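Local coordinates for conserved hypothetical protein yffB (Pseudomonas aeruginosa, PDB 1RW1), which is of unproven function but, as an ArsC-family protein with a thioredoxin fold, probably acts as a glutathione-dependent thiol reductase, at residues F29-Y32 with K33-G36; E40-R43 with R44-A47; G50-V54 with L55-G59; L73-A76 with K77-L81. One frame throughout, in Å; residues are numbered along the deposited sequence.

Contact 1: F29-Y32 with K33-G36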
ATOM      1  N   PHE A  29       8.991   8.369   4.193  1.00  8.76           N
ATOM      2  CA  PHE A  29       7.748   8.401   3.439  1.00  8.04           C
ATOM      3  C   PHE A  29       8.060   8.267   1.960  1.00  7.37           C
ATOM      4  O   PHE A  29       8.747   9.113   1.391  1.00  9.53           O
ATOM      5  CB  PHE A  29       7.002   9.694   3.736  1.00  9.21           C
ATOM      6  CG  PHE A  29       5.800   9.949   2.845  1.00  7.93           C
ATOM      7  CD1 PHE A  29       4.887   8.956   2.524  1.00  9.35           C
ATOM      8  CD2 PHE A  29       5.584  11.211   2.325  1.00  9.17           C
ATOM      9  CE1 PHE A  29       3.781   9.236   1.717  1.00  9.46           C
ATOM     10  CE2 PHE A  29       4.488  11.485   1.525  1.00  9.91           C
ATOM     11  CZ  PHE A  29       3.594  10.508   1.225  1.00  9.83           C
ATOM     12  N   HIS A  30       7.563   7.189   1.366  1.00  6.77           N
ATOM     13  CA  HIS A  30       7.689   6.903  -0.056  1.00  6.78           C
ATOM     14  C   HIS A  30       6.369   7.304  -0.721  1.00  6.31           C
ATOM     15  O   HIS A  30       5.353   6.635  -0.538  1.00  6.73           O
ATOM     16  CB  HIS A  30       7.972   5.427  -0.273  1.00  6.79           C
ATOM     17  CG  HIS A  30       8.119   5.056  -1.711  1.00  7.63           C
ATOM     18  ND1 HIS A  30       9.309   4.617  -2.245  1.00  9.26           N
ATOM     19  CD2 HIS A  30       7.203   5.016  -2.709  1.00  8.17           C
ATOM     20  CE1 HIS A  30       9.110   4.333  -3.518  1.00 10.49           C
ATOM     21  NE2 HIS A  30       7.847   4.560  -3.825  1.00  9.64           N
ATOM     22  N   ASP A  31       6.401   8.429  -1.431  1.00  6.35           N
ATOM     23  CA  ASP A  31       5.218   9.110  -1.963  1.00  6.25           C
ATOM     24  C   ASP A  31       5.072   8.749  -3.434  1.00  6.27           C
ATOM     25  O   ASP A  31       5.912   9.149  -4.260  1.00  6.81           O
ATOM     26  CB  ASP A  31       5.481  10.600  -1.813  1.00  7.50           C
ATOM     27  CG  ASP A  31       4.381  11.494  -2.329  1.00  8.25           C
ATOM     28  OD1 ASP A  31       3.366  11.009  -2.891  1.00  8.14           O
ATOM     29  OD2 ASP A  31       4.552  12.731  -2.162  1.00 11.34           O
ATOM     30  N   TYR A  32       4.033   8.009  -3.801  1.00  6.33           N
ATOM     31  CA  TYR A  32       3.860   7.590  -5.196  1.00  6.11           C
ATOM     32  C   TYR A  32       3.811   8.764  -6.152  1.00  6.55           C
ATOM     33  O   TYR A  32       4.227   8.607  -7.301  1.00  7.04           O
ATOM     34  CB  TYR A  32       2.593   6.754  -5.355  1.00  6.56           C
ATOM     35  CG  TYR A  32       2.549   5.485  -4.534  1.00  6.18           C
ATOM     36  CD1 TYR A  32       3.649   4.658  -4.388  1.00  6.49           C
ATOM     37  CD2 TYR A  32       1.387   5.101  -3.908  1.00  6.42           C
ATOM     38  CE1 TYR A  32       3.582   3.512  -3.626  1.00  6.82           C
ATOM     39  CE2 TYR A  32       1.311   3.954  -3.138  1.00  5.92           C
ATOM     40  CZ  TYR A  32       2.411   3.154  -2.998  1.00  5.86           C
ATOM     41  OH  TYR A  32       2.409   1.999  -2.256  1.00  6.66           O
ATOM     42  N   LYS A  33       3.278   9.922  -5.737  1.00  6.68           N
ATOM     43  CA  LYS A  33       3.215  11.095  -6.615  1.00  7.04           C
ATOM     44  C   LYS A  33       4.570  11.784  -6.793  1.00  7.36           C
ATOM     45  O   LYS A  33       4.701  12.635  -7.664  1.00  8.74           O
ATOM     46  CB  LYS A  33       2.165  12.091  -6.132  1.00  7.66           C
ATOM     47  CG  LYS A  33       0.738  11.565  -6.186  1.00  7.97           C
ATOM     48  CD  LYS A  33      -0.274  12.625  -5.792  1.00  9.08           C
ATOM     49  CE  LYS A  33      -1.701  12.098  -5.634  1.00  9.45           C
ATOM     50  NZ  LYS A  33      -2.610  13.093  -5.019  1.00 12.37           N
ATOM     51  N   ALA A  34       5.560  11.416  -5.986  1.00  7.59           N
ATOM     52  CA  ALA A  34       6.904  11.961  -6.079  1.00  8.33           C
ATOM     53  C   ALA A  34       7.898  10.996  -6.728  1.00  7.54           C
ATOM     54  O   ALA A  34       8.829  11.461  -7.392  1.00  8.94           O
ATOM     55  CB  ALA A  34       7.413  12.364  -4.699  1.00  9.89           C
ATOM     56  N   VAL A  35       7.741   9.685  -6.497  1.00  7.63           N
ATOM     57  CA  VAL A  35       8.753   8.713  -6.908  1.00  8.54           C
ATOM     58  C   VAL A  35       8.196   7.456  -7.570  1.00  8.54           C
ATOM     59  O   VAL A  35       8.961   6.582  -7.959  1.00  9.87           O
ATOM     60  CB  VAL A  35       9.683   8.322  -5.738  1.00  9.44           C
ATOM     61  CG1 VAL A  35      10.464   9.538  -5.244  1.00 11.36           C
ATOM     62  CG2 VAL A  35       8.910   7.658  -4.617  1.00 10.37           C
ATOM     63  N   GLY A  36       6.890   7.338  -7.745  1.00  7.74           N
ATOM     64  CA  GLY A  36       6.335   6.152  -8.363  1.00  7.49           C
ATOM     65  C   GLY A  36       6.502   4.912  -7.494  1.00  7.31           C
ATOM     66  O   GLY A  36       6.557   4.992  -6.260  1.00  8.22           O
TER
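The imidazole of H30 reaches round the turn and donates from NE2 to the carbonyl oxygen of G36, 2.8 Å away. The oxygen lies close to the ring plane, and the N-H points at it with an angle of 154°, so the bond, together with a methyl on the ring face, restrains the rotation of the ring. What brings the ring there is the first torsion: CG stands anti to the backbone N (chi1 -180°), which sets the imidazole beside its own carbonyl carbon, on the side where G36 O lies. The methyl on one face of the ring is V35 CG2, which sits 3.5 Å from the ring centroid in a CH-pi contact. That methyl also rests 3.4 Å from D31 O, wedged between ring and backbone.

This is the exit from an edge strand of the thioredoxin-fold sheet: strand 27-31 runs straight into the short helix 32-35, and D31 is the N-cap. D31 OD1 accepts from K33 N at 3.0 Å, the N-H arriving from above the carboxylate plane, while the aliphatic CB of K33 lies against the same oxygen. D31 O is gripped twice, by A34 N and by V35 N at 2.9 Å each. G36, where phi turns positive, gives its N to Y32 O. Its carbonyl oxygen also meets the edge of the Y32 ring, 3.5 Å from CD1; beyond, that ring packs on Y5, P86 and I89 on the buried side.

Contact 2: E40-R43 with R44-A47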
ATOM      1  N   GLU A  40       9.548  -4.699  -7.995  1.00  8.92           N
ATOM      2  CA  GLU A  40      10.188  -5.404  -6.917  1.00  9.52           C
ATOM      3  C   GLU A  40       9.395  -5.251  -5.618  1.00  8.63           C
ATOM      4  O   GLU A  40       9.155  -6.226  -4.897  1.00  9.92           O
ATOM      5  CB  GLU A  40      11.651  -4.954  -6.785  1.00 10.85           C
ATOM      6  CG  GLU A  40      12.447  -5.793  -5.808  1.00 13.37           C
ATOM      7  CD  GLU A  40      12.297  -5.356  -4.368  1.00 16.33           C
ATOM      8  OE1 GLU A  40      11.866  -4.226  -4.112  1.00 18.74           O
ATOM      9  OE2 GLU A  40      12.604  -6.155  -3.470  1.00 22.65           O
ATOM     10  N   HIS A  41       8.938  -4.039  -5.325  1.00  7.58           N
ATOM     11  CA  HIS A  41       8.112  -3.811  -4.151  1.00  7.52           C
ATOM     12  C   HIS A  41       6.806  -4.566  -4.252  1.00  7.08           C
ATOM     13  O   HIS A  41       6.380  -5.235  -3.319  1.00  7.88           O
ATOM     14  CB  HIS A  41       7.794  -2.317  -4.020  1.00  7.49           C
ATOM     15  CG  HIS A  41       8.837  -1.571  -3.308  1.00  8.61           C
ATOM     16  ND1 HIS A  41       9.920  -0.994  -3.917  1.00 11.75           N
ATOM     17  CD2 HIS A  41       8.947  -1.321  -1.983  1.00 11.37           C
ATOM     18  CE1 HIS A  41      10.620  -0.357  -2.979  1.00 11.94           C
ATOM     19  NE2 HIS A  41      10.075  -0.586  -1.796  1.00 12.42           N
ATOM     20  N   LEU A  42       6.123  -4.411  -5.382  1.00  6.75           N
ATOM     21  CA  LEU A  42       4.814  -5.015  -5.540  1.00  7.20           C
ATOM     22  C   LEU A  42       4.861  -6.529  -5.423  1.00  7.65           C
ATOM     23  O   LEU A  42       3.961  -7.144  -4.824  1.00  8.03           O
ATOM     24  CB  LEU A  42       4.180  -4.608  -6.855  1.00  7.16           C
ATOM     25  CG  LEU A  42       3.898  -3.107  -6.983  1.00  7.83           C
ATOM     26  CD1 LEU A  42       3.551  -2.769  -8.405  1.00  8.60           C
ATOM     27  CD2 LEU A  42       2.775  -2.693  -6.049  1.00 10.01           C
ATOM     28  N   ARG A  43       5.887  -7.155  -5.982  1.00  8.28           N
ATOM     29  CA  ARG A  43       6.034  -8.605  -5.863  1.00  8.81           C
ATOM     30  C   ARG A  43       6.201  -9.039  -4.420  1.00  8.98           C
ATOM     31  O   ARG A  43       5.632 -10.051  -4.011  1.00  9.77           O
ATOM     32  CB  ARG A  43       7.240  -9.078  -6.668  1.00 10.27           C
ATOM     33  CG  ARG A  43       7.020  -9.086  -8.138  1.00 11.88           C
ATOM     34  CD  ARG A  43       8.291  -9.271  -8.930  1.00 15.32           C
ATOM     35  NE  ARG A  43       7.946  -9.501 -10.330  1.00 21.08           N
ATOM     36  CZ  ARG A  43       8.729  -9.216 -11.362  1.00 29.03           C
ATOM     37  NH1 ARG A  43       9.924  -8.674 -11.168  1.00 32.21           N
ATOM     38  NH2 ARG A  43       8.312  -9.472 -12.598  1.00 31.71           N
ATOM     39  N   ARG A  44       7.015  -8.314  -3.657  1.00  9.11           N
ATOM     40  CA  ARG A  44       7.220  -8.652  -2.257  1.00  9.39           C
ATOM     41  C   ARG A  44       5.932  -8.497  -1.445  1.00  8.55           C
ATOM     42  O   ARG A  44       5.596  -9.356  -0.621  1.00  9.03           O
ATOM     43  CB  ARG A  44       8.314  -7.768  -1.672  1.00 11.09           C
ATOM     44  CG  ARG A  44       9.702  -8.286  -1.771  1.00 16.70           C
ATOM     45  CD  ARG A  44      10.614  -7.543  -0.832  1.00 17.80           C
ATOM     46  NE  ARG A  44      10.800  -6.158  -1.241  1.00 17.73           N
ATOM     47  CZ  ARG A  44      10.320  -5.107  -0.588  1.00 15.12           C
ATOM     48  NH1 ARG A  44       9.620  -5.257   0.530  1.00 15.00           N
ATOM     49  NH2 ARG A  44      10.535  -3.903  -1.065  1.00 18.45           N
ATOM     50  N   TRP A  45       5.217  -7.393  -1.657  1.00  7.71           N
ATOM     51  CA  TRP A  45       4.007  -7.164  -0.884  1.00  7.39           C
ATOM     52  C   TRP A  45       2.955  -8.215  -1.212  1.00  7.30           C
ATOM     53  O   TRP A  45       2.276  -8.741  -0.325  1.00  7.60           O
ATOM     54  CB  TRP A  45       3.473  -5.768  -1.174  1.00  7.45           C
ATOM     55  CG  TRP A  45       4.390  -4.653  -0.788  1.00  6.78           C
ATOM     56  CD1 TRP A  45       5.458  -4.693   0.060  1.00  7.21           C
ATOM     57  CD2 TRP A  45       4.309  -3.312  -1.270  1.00  6.19           C
ATOM     58  NE1 TRP A  45       6.032  -3.443   0.148  1.00  7.06           N
ATOM     59  CE2 TRP A  45       5.335  -2.575  -0.653  1.00  6.17           C
ATOM     60  CE3 TRP A  45       3.430  -2.646  -2.138  1.00  6.53           C
ATOM     61  CZ2 TRP A  45       5.516  -1.214  -0.903  1.00  6.66           C
ATOM     62  CZ3 TRP A  45       3.612  -1.310  -2.377  1.00  6.94           C
ATOM     63  CH2 TRP A  45       4.644  -0.602  -1.758  1.00  6.52           C
ATOM     64  N   CYS A  46       2.809  -8.528  -2.496  1.00  7.44           N
ATOM     65  CA  CYS A  46       1.831  -9.538  -2.883  1.00  7.75           C
ATOM     66  C   CYS A  46       2.220 -10.933  -2.375  1.00  7.87           C
ATOM     67  O   CYS A  46       1.350 -11.711  -2.006  1.00  8.30           O
ATOM     68  CB  CYS A  46       1.651  -9.589  -4.398  1.00  8.10           C
ATOM     69  SG  CYS A  46       0.752  -8.179  -5.090  1.00  8.56           S
ATOM     70  N   ALA A  47       3.509 -11.247  -2.346  1.00  7.95           N
ATOM     71  CA  ALA A  47       3.941 -12.531  -1.815  1.00  7.83           C
ATOM     72  C   ALA A  47       3.529 -12.695  -0.359  1.00  7.79           C
ATOM     73  O   ALA A  47       3.180 -13.798   0.075  1.00  8.57           O
ATOM     74  CB  ALA A  47       5.448 -12.655  -1.960  1.00  9.14           C
TER
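Backbone N-H groups of R44, W45, C46 and A47 bond in turn to the carbonyl oxygens of E40, H41, L42 and R43, the regular i to i+4 ladder of an alpha-helix. All eight residues belong to helix 39-49 of this thioredoxin-fold protein, and the bond from W45 N to H41 O is 3.0 Å long.

On the exposed flank E40 and R44, one turn apart, form a salt bridge. R44 NE meets E40 OE2 at 2.9 Å, with the oxygen in the guanidinium plane but the N-H coming from above the carboxylate plane; a weak second bond runs from NH2 to OE1. E40 bends at chi2 (-84°) to bring its carboxylate over to the arginine, which bends in turn at chi3. The two planes are 36° apart, short of a flat paired arrangement. R44 also bridges to E95 through NH1.

Further round, the CB of H41 lies over the six-membered ring of W45, 4.2 Å from the centroid, and the H41 imidazole meets that ring obliquely. The imidazole is held from outside by D38 at ND1 and Y5 at NE2, and W45 NE1 bonds to E95. L42 CD2 rests against W45 CE3 on the buried side. Over one face of the H41 ring stands the guanidinium nitrogen R44 NH2, 3.2 Å from CD2.

Contact 3: G50-V54 with L55-G59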
ATOM      1  N   GLY A  50      -0.986 -11.267  -0.478  1.00  7.74           N
ATOM      2  CA  GLY A  50      -1.933 -11.637  -1.518  1.00  7.77           C
ATOM      3  C   GLY A  50      -2.332 -10.423  -2.330  1.00  7.43           C
ATOM      4  O   GLY A  50      -2.560  -9.326  -1.803  1.00  7.94           O
ATOM      5  N   TRP A  51      -2.440 -10.611  -3.641  1.00  7.99           N
ATOM      6  CA  TRP A  51      -2.759  -9.496  -4.510  1.00  8.32           C
ATOM      7  C   TRP A  51      -4.120  -8.906  -4.186  1.00  8.08           C
ATOM      8  O   TRP A  51      -4.314  -7.711  -4.408  1.00  9.06           O
ATOM      9  CB  TRP A  51      -2.658  -9.864  -5.997  1.00  9.26           C
ATOM     10  CG  TRP A  51      -3.665 -10.872  -6.496  1.00  9.20           C
ATOM     11  CD1 TRP A  51      -3.472 -12.220  -6.635  1.00  9.94           C
ATOM     12  CD2 TRP A  51      -4.995 -10.618  -6.954  1.00 10.41           C
ATOM     13  NE1 TRP A  51      -4.599 -12.814  -7.144  1.00 11.10           N
ATOM     14  CE2 TRP A  51      -5.552 -11.853  -7.342  1.00 10.79           C
ATOM     15  CE3 TRP A  51      -5.774  -9.469  -7.090  1.00 11.58           C
ATOM     16  CZ2 TRP A  51      -6.846 -11.968  -7.832  1.00 12.51           C
ATOM     17  CZ3 TRP A  51      -7.066  -9.587  -7.583  1.00 13.28           C
ATOM     18  CH2 TRP A  51      -7.584 -10.827  -7.947  1.00 13.99           C
ATOM     19  N   GLN A  52      -5.076  -9.688  -3.672  1.00  8.38           N
ATOM     20  CA  GLN A  52      -6.372  -9.088  -3.339  1.00  9.45           C
ATOM     21  C   GLN A  52      -6.284  -8.157  -2.140  1.00  8.82           C
ATOM     22  O   GLN A  52      -7.109  -7.272  -1.981  1.00 10.84           O
ATOM     23  CB  GLN A  52      -7.420 -10.163  -3.103  1.00  9.90           C
ATOM     24  CG  GLN A  52      -7.830 -10.869  -4.382  1.00 11.88           C
ATOM     25  CD  GLN A  52      -8.748 -12.066  -4.184  1.00 12.89           C
ATOM     26  OE1 GLN A  52      -8.952 -12.522  -3.062  1.00 13.37           O
ATOM     27  NE2 GLN A  52      -9.292 -12.577  -5.283  1.00 14.86           N
ATOM     28  N   THR A  53      -5.296  -8.372  -1.291  1.00  8.63           N
ATOM     29  CA  THR A  53      -5.061  -7.516  -0.147  1.00  9.10           C
ATOM     30  C   THR A  53      -4.328  -6.239  -0.560  1.00  8.51           C
ATOM     31  O   THR A  53      -4.647  -5.160  -0.100  1.00 10.49           O
ATOM     32  CB  THR A  53      -4.256  -8.308   0.868  1.00 10.87           C
ATOM     33  OG1 THR A  53      -4.970  -9.515   1.194  1.00 14.17           O
ATOM     34  CG2 THR A  53      -4.030  -7.519   2.149  1.00 13.18           C
ATOM     35  N   VAL A  54      -3.362  -6.362  -1.459  1.00  7.43           N
ATOM     36  CA  VAL A  54      -2.547  -5.221  -1.862  1.00  7.17           C
ATOM     37  C   VAL A  54      -3.289  -4.343  -2.883  1.00  6.93           C
ATOM     38  O   VAL A  54      -3.127  -3.126  -2.881  1.00  8.33           O
ATOM     39  CB  VAL A  54      -1.193  -5.715  -2.418  1.00  7.31           C
ATOM     40  CG1 VAL A  54      -0.300  -4.566  -2.841  1.00  7.70           C
ATOM     41  CG2 VAL A  54      -0.483  -6.560  -1.389  1.00  8.73           C
ATOM     42  N   LEU A  55      -4.071  -4.938  -3.765  1.00  7.13           N
ATOM     43  CA  LEU A  55      -4.822  -4.195  -4.774  1.00  6.83           C
ATOM     44  C   LEU A  55      -6.119  -3.668  -4.176  1.00  7.31           C
ATOM     45  O   LEU A  55      -6.912  -4.429  -3.603  1.00  9.24           O
ATOM     46  CB  LEU A  55      -5.146  -5.123  -5.950  1.00  8.02           C
ATOM     47  CG  LEU A  55      -5.954  -4.579  -7.121  1.00  9.68           C
ATOM     48  CD1 LEU A  55      -5.183  -3.517  -7.854  1.00 10.33           C
ATOM     49  CD2 LEU A  55      -6.359  -5.694  -8.064  1.00 10.51           C
ATOM     50  N   ASN A  56      -6.347  -2.376  -4.326  1.00  6.96           N
ATOM     51  CA  ASN A  56      -7.563  -1.739  -3.861  1.00  7.46           C
ATOM     52  C   ASN A  56      -8.690  -1.889  -4.877  1.00  7.56           C
ATOM     53  O   ASN A  56      -9.041  -0.947  -5.569  1.00  9.36           O
ATOM     54  CB  ASN A  56      -7.290  -0.282  -3.563  1.00  8.23           C
ATOM     55  CG  ASN A  56      -8.475   0.388  -2.900  1.00  8.82           C
ATOM     56  OD1 ASN A  56      -9.464  -0.275  -2.539  1.00 11.78           O
ATOM     57  ND2 ASN A  56      -8.407   1.695  -2.773  1.00  8.78           N
ATOM     58  N   ARG A  57      -9.269  -3.085  -4.951  1.00  8.42           N
ATOM     59  CA  ARG A  57     -10.332  -3.345  -5.911  1.00 10.03           C
ATOM     60  C   ARG A  57     -11.592  -2.523  -5.624  1.00 10.11           C
ATOM     61  O   ARG A  57     -12.377  -2.280  -6.532  1.00 12.42           O
ATOM     62  CB  ARG A  57     -10.692  -4.828  -5.936  1.00 11.64           C
ATOM     63  CG  ARG A  57      -9.632  -5.681  -6.584  1.00 13.99           C
ATOM     64  CD  ARG A  57     -10.095  -7.125  -6.813  1.00 15.56           C
ATOM     65  NE  ARG A  57     -10.304  -7.799  -5.538  1.00 15.95           N
ATOM     66  CZ  ARG A  57     -10.869  -8.996  -5.397  1.00 17.71           C
ATOM     67  NH1 ARG A  57     -11.245  -9.686  -6.462  1.00 20.11           N
ATOM     68  NH2 ARG A  57     -11.025  -9.500  -4.182  1.00 20.74           N
ATOM     69  N   ALA A  58     -11.810  -2.117  -4.375  1.00 10.16           N
ATOM     70  CA  ALA A  58     -12.996  -1.326  -4.010  1.00 11.70           C
ATOM     71  C   ALA A  58     -12.876   0.108  -4.470  1.00 11.57           C
ATOM     72  O   ALA A  58     -13.861   0.823  -4.558  1.00 15.70           O
ATOM     73  CB  ALA A  58     -13.225  -1.344  -2.498  1.00 13.26           C
ATOM     74  N   GLY A  59     -11.668   0.550  -4.745  1.00 10.46           N
ATOM     75  CA  GLY A  59     -11.432   1.951  -4.994  1.00 11.29           C
ATOM     76  C   GLY A  59     -11.806   2.412  -6.389  1.00  9.34           C
ATOM     77  O   GLY A  59     -11.992   1.647  -7.313  1.00  9.25           O
TER
HETATM   78  O   HOH W   1      -9.361  -6.554  -3.190  1.00 19.86           O
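Q52 and R57 stack their flat ends, amide on guanidinium, with the planes just 13° apart; R57 NH2 comes to 3.4 Å from Q52 CD. Flat polar groups thus meet by their faces, and Q52 CG lies over the same guanidinium. A bend in the R57 chain at chi3 (-66°) folds the group back over the glutamine, whose own chain is extended beyond CG.

The edge of the guanidinium is used separately. R57 NE donates to a water at 2.8 Å, lying in the guanidinium plane, and the same water donates a hydrogen bond to Q52 O at 2.7 Å, so the arginine is tied to the helix both by stacking and by a bridge to its backbone.

W51 packs against L55 and R57. L55 CD2 sits at the edge of its indole, 3.9 Å from CE3, while R57 CD approaches CZ3 obliquely. The indole also packs outward against L73, E75 and A78. At the helix end, T53 O and L55 O both accept from K90 NZ, and L55 leans on F62.

L55 N closes the last turn by bonding to W51 O at 2.9 Å. The whole is a short helix, 51-54, with G50 at its N-cap, leading through an inverse gamma turn at N56 into a type I beta turn, N56 to G59, that introduces helix 60-63.

Contact 4: L73-A76 with K77-L81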
ATOM      1  N   LEU A  73      -7.968 -12.170 -13.012  1.00 12.45           N
ATOM      2  CA  LEU A  73      -6.801 -11.665 -12.335  1.00 11.68           C
ATOM      3  C   LEU A  73      -6.088 -12.730 -11.511  1.00 10.69           C
ATOM      4  O   LEU A  73      -6.675 -13.665 -10.965  1.00 14.03           O
ATOM      5  CB  LEU A  73      -7.193 -10.504 -11.436  1.00 12.36           C
ATOM      6  CG  LEU A  73      -7.655  -9.234 -12.163  1.00 13.95           C
ATOM      7  CD1 LEU A  73      -8.090  -8.154 -11.179  1.00 18.02           C
ATOM      8  CD2 LEU A  73      -6.579  -8.698 -13.104  1.00 16.03           C
ATOM      9  N   ASP A  74      -4.783 -12.545 -11.430  1.00 10.97           N
ATOM     10  CA  ASP A  74      -3.883 -13.327 -10.613  1.00 11.20           C
ATOM     11  C   ASP A  74      -2.776 -12.376 -10.174  1.00  9.41           C
ATOM     12  O   ASP A  74      -2.836 -11.165 -10.449  1.00  9.92           O
ATOM     13  CB  ASP A  74      -3.325 -14.527 -11.381  1.00 12.12           C
ATOM     14  CG  ASP A  74      -2.677 -14.140 -12.706  1.00 13.28           C
ATOM     15  OD1 ASP A  74      -2.133 -13.010 -12.826  1.00 13.05           O
ATOM     16  OD2 ASP A  74      -2.635 -14.952 -13.664  1.00 16.40           O
ATOM     17  N   GLU A  75      -1.792 -12.891  -9.449  1.00  9.43           N
ATOM     18  CA  GLU A  75      -0.760 -12.009  -8.923  1.00  8.96           C
ATOM     19  C   GLU A  75      -0.043 -11.234 -10.037  1.00  8.44           C
ATOM     20  O   GLU A  75       0.152 -10.015  -9.934  1.00  8.63           O
ATOM     21  CB  GLU A  75       0.238 -12.771  -8.079  1.00  9.81           C
ATOM     22  CG  GLU A  75       1.300 -11.885  -7.457  1.00 10.92           C
ATOM     23  CD  GLU A  75       2.198 -12.648  -6.537  1.00 10.55           C
ATOM     24  OE1 GLU A  75       1.861 -12.803  -5.340  1.00 13.15           O
ATOM     25  OE2 GLU A  75       3.242 -13.115  -7.037  1.00 12.85           O
ATOM     26  N   ALA A  76       0.364 -11.929 -11.088  1.00  8.85           N
ATOM     27  CA  ALA A  76       1.144 -11.272 -12.130  1.00  9.17           C
ATOM     28  C   ALA A  76       0.365 -10.122 -12.756  1.00  8.71           C
ATOM     29  O   ALA A  76       0.897  -9.017 -12.985  1.00  8.99           O
ATOM     30  CB  ALA A  76       1.573 -12.266 -13.187  1.00 10.80           C
ATOM     31  N   LYS A  77      -0.897 -10.378 -13.065  1.00  9.22           N
ATOM     32  CA  LYS A  77      -1.710  -9.368 -13.709  1.00  9.49           C
ATOM     33  C   LYS A  77      -1.990  -8.176 -12.787  1.00  8.79           C
ATOM     34  O   LYS A  77      -1.973  -7.019 -13.221  1.00  9.21           O
ATOM     35  CB  LYS A  77      -3.023  -9.976 -14.209  1.00 11.46           C
ATOM     36  CG  LYS A  77      -2.857 -10.980 -15.334  1.00 14.16           C
ATOM     37  CD  LYS A  77      -4.190 -11.589 -15.723  1.00 18.28           C
ATOM     38  CE  LYS A  77      -4.066 -12.578 -16.878  1.00 20.28           C
ATOM     39  NZ  LYS A  77      -5.366 -13.247 -17.170  1.00 25.45           N
ATOM     40  N   ALA A  78      -2.255  -8.457 -11.523  1.00  8.84           N
ATOM     41  CA  ALA A  78      -2.506  -7.403 -10.551  1.00  8.90           C
ATOM     42  C   ALA A  78      -1.286  -6.500 -10.405  1.00  8.37           C
ATOM     43  O   ALA A  78      -1.411  -5.276 -10.298  1.00  7.99           O
ATOM     44  CB  ALA A  78      -2.888  -8.019  -9.201  1.00  9.52           C
ATOM     45  N   ILE A  79      -0.105  -7.098 -10.385  1.00  8.11           N
ATOM     46  CA  ILE A  79       1.110  -6.318 -10.262  1.00  7.66           C
ATOM     47  C   ILE A  79       1.255  -5.363 -11.450  1.00  7.45           C
ATOM     48  O   ILE A  79       1.614  -4.192 -11.274  1.00  7.41           O
ATOM     49  CB  ILE A  79       2.326  -7.260 -10.097  1.00  8.33           C
ATOM     50  CG1 ILE A  79       2.316  -7.883  -8.700  1.00  9.84           C
ATOM     51  CG2 ILE A  79       3.629  -6.509 -10.372  1.00  9.35           C
ATOM     52  CD1 ILE A  79       3.325  -8.994  -8.519  1.00 13.57           C
ATOM     53  N   GLU A  80       0.972  -5.825 -12.664  1.00  7.31           N
ATOM     54  CA  GLU A  80       1.073  -4.921 -13.804  1.00  7.61           C
ATOM     55  C   GLU A  80       0.115  -3.749 -13.697  1.00  7.26           C
ATOM     56  O   GLU A  80       0.467  -2.633 -14.074  1.00  7.68           O
ATOM     57  CB  GLU A  80       0.868  -5.660 -15.136  1.00  8.39           C
ATOM     58  CG  GLU A  80       1.960  -6.689 -15.422  1.00  9.36           C
ATOM     59  CD  GLU A  80       3.364  -6.104 -15.331  1.00 10.38           C
ATOM     60  OE1 GLU A  80       3.693  -5.194 -16.104  1.00 13.29           O
ATOM     61  OE2 GLU A  80       4.128  -6.527 -14.448  1.00 11.85           O
ATOM     62  N   LEU A  81      -1.090  -3.983 -13.206  1.00  7.30           N
ATOM     63  CA  LEU A  81      -2.059  -2.896 -13.049  1.00  7.34           C
ATOM     64  C   LEU A  81      -1.550  -1.849 -12.055  1.00  7.00           C
ATOM     65  O   LEU A  81      -1.621  -0.643 -12.301  1.00  7.38           O
ATOM     66  CB  LEU A  81      -3.403  -3.434 -12.574  1.00  8.39           C
ATOM     67  CG  LEU A  81      -4.178  -4.319 -13.541  1.00  9.84           C
ATOM     68  CD1 LEU A  81      -5.452  -4.826 -12.867  1.00 11.68           C
ATOM     69  CD2 LEU A  81      -4.509  -3.592 -14.827  1.00 11.46           C
TER
HETATM   70  O   HOH W   2       3.653  -8.886 -13.259  1.00 12.85           O
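D74 OD1 accepts from K77 N at 2.9 Å in a nearly straight bond (168°), the nitrogen arriving almost in line with the C-O bond. The carboxylate is turned back over the first turn because CG sits between the backbone N and the carbonyl carbon (chi1 54°), and K77 CG packs against OD1 at 3.3 Å. K77 itself runs on extended, and its NZ bonds to D72 O. The carbonyl of D74 is taken by A78 N, so the residue binds the helix through side chain and backbone alike.

Just before the cap, L73 CD2 lies 3.9 Å from K77 CB and 4.0 Å from L81 CD1, the two leucines crossing at about a right angle. Right after the cap, E75 CG runs alongside CD1 of I79, one turn further along the helix, 3.7 Å apart.

Outward, a water gives one hydrogen bond to A76 O and another to E80 OE2, at 2.7 Å from the latter, an oxygen that also pairs with R39. I79 fits against L42, R43 and C46 of helix 39-49, and L81 touches L65 and M88. The arrangement is that of a side-chain N-cap, with D74 opening helix 75-84.

The four contacts follow one another along the chain. Contact 1 lies where edge strand 27-31 of the four-stranded mixed sheet gives way to a short helix; contact 2 is in the next helix, 39-49, and the two meet where Y32 OH packs on W45 CH2, 3.5 Å away. Contacts 2, 3 and 4 form a cluster, with centres 10 to 13 Å apart: C46 faces W51 and E75, and W51 lies against the start of helix 75-84. Contact 1 touches neither contact 3 nor contact 4; its centre is about 21 Å from that of contact 4. Helix 39-49 therefore links the sheet region of the thioredoxin fold to the helical part built from 51-54 and 75-84.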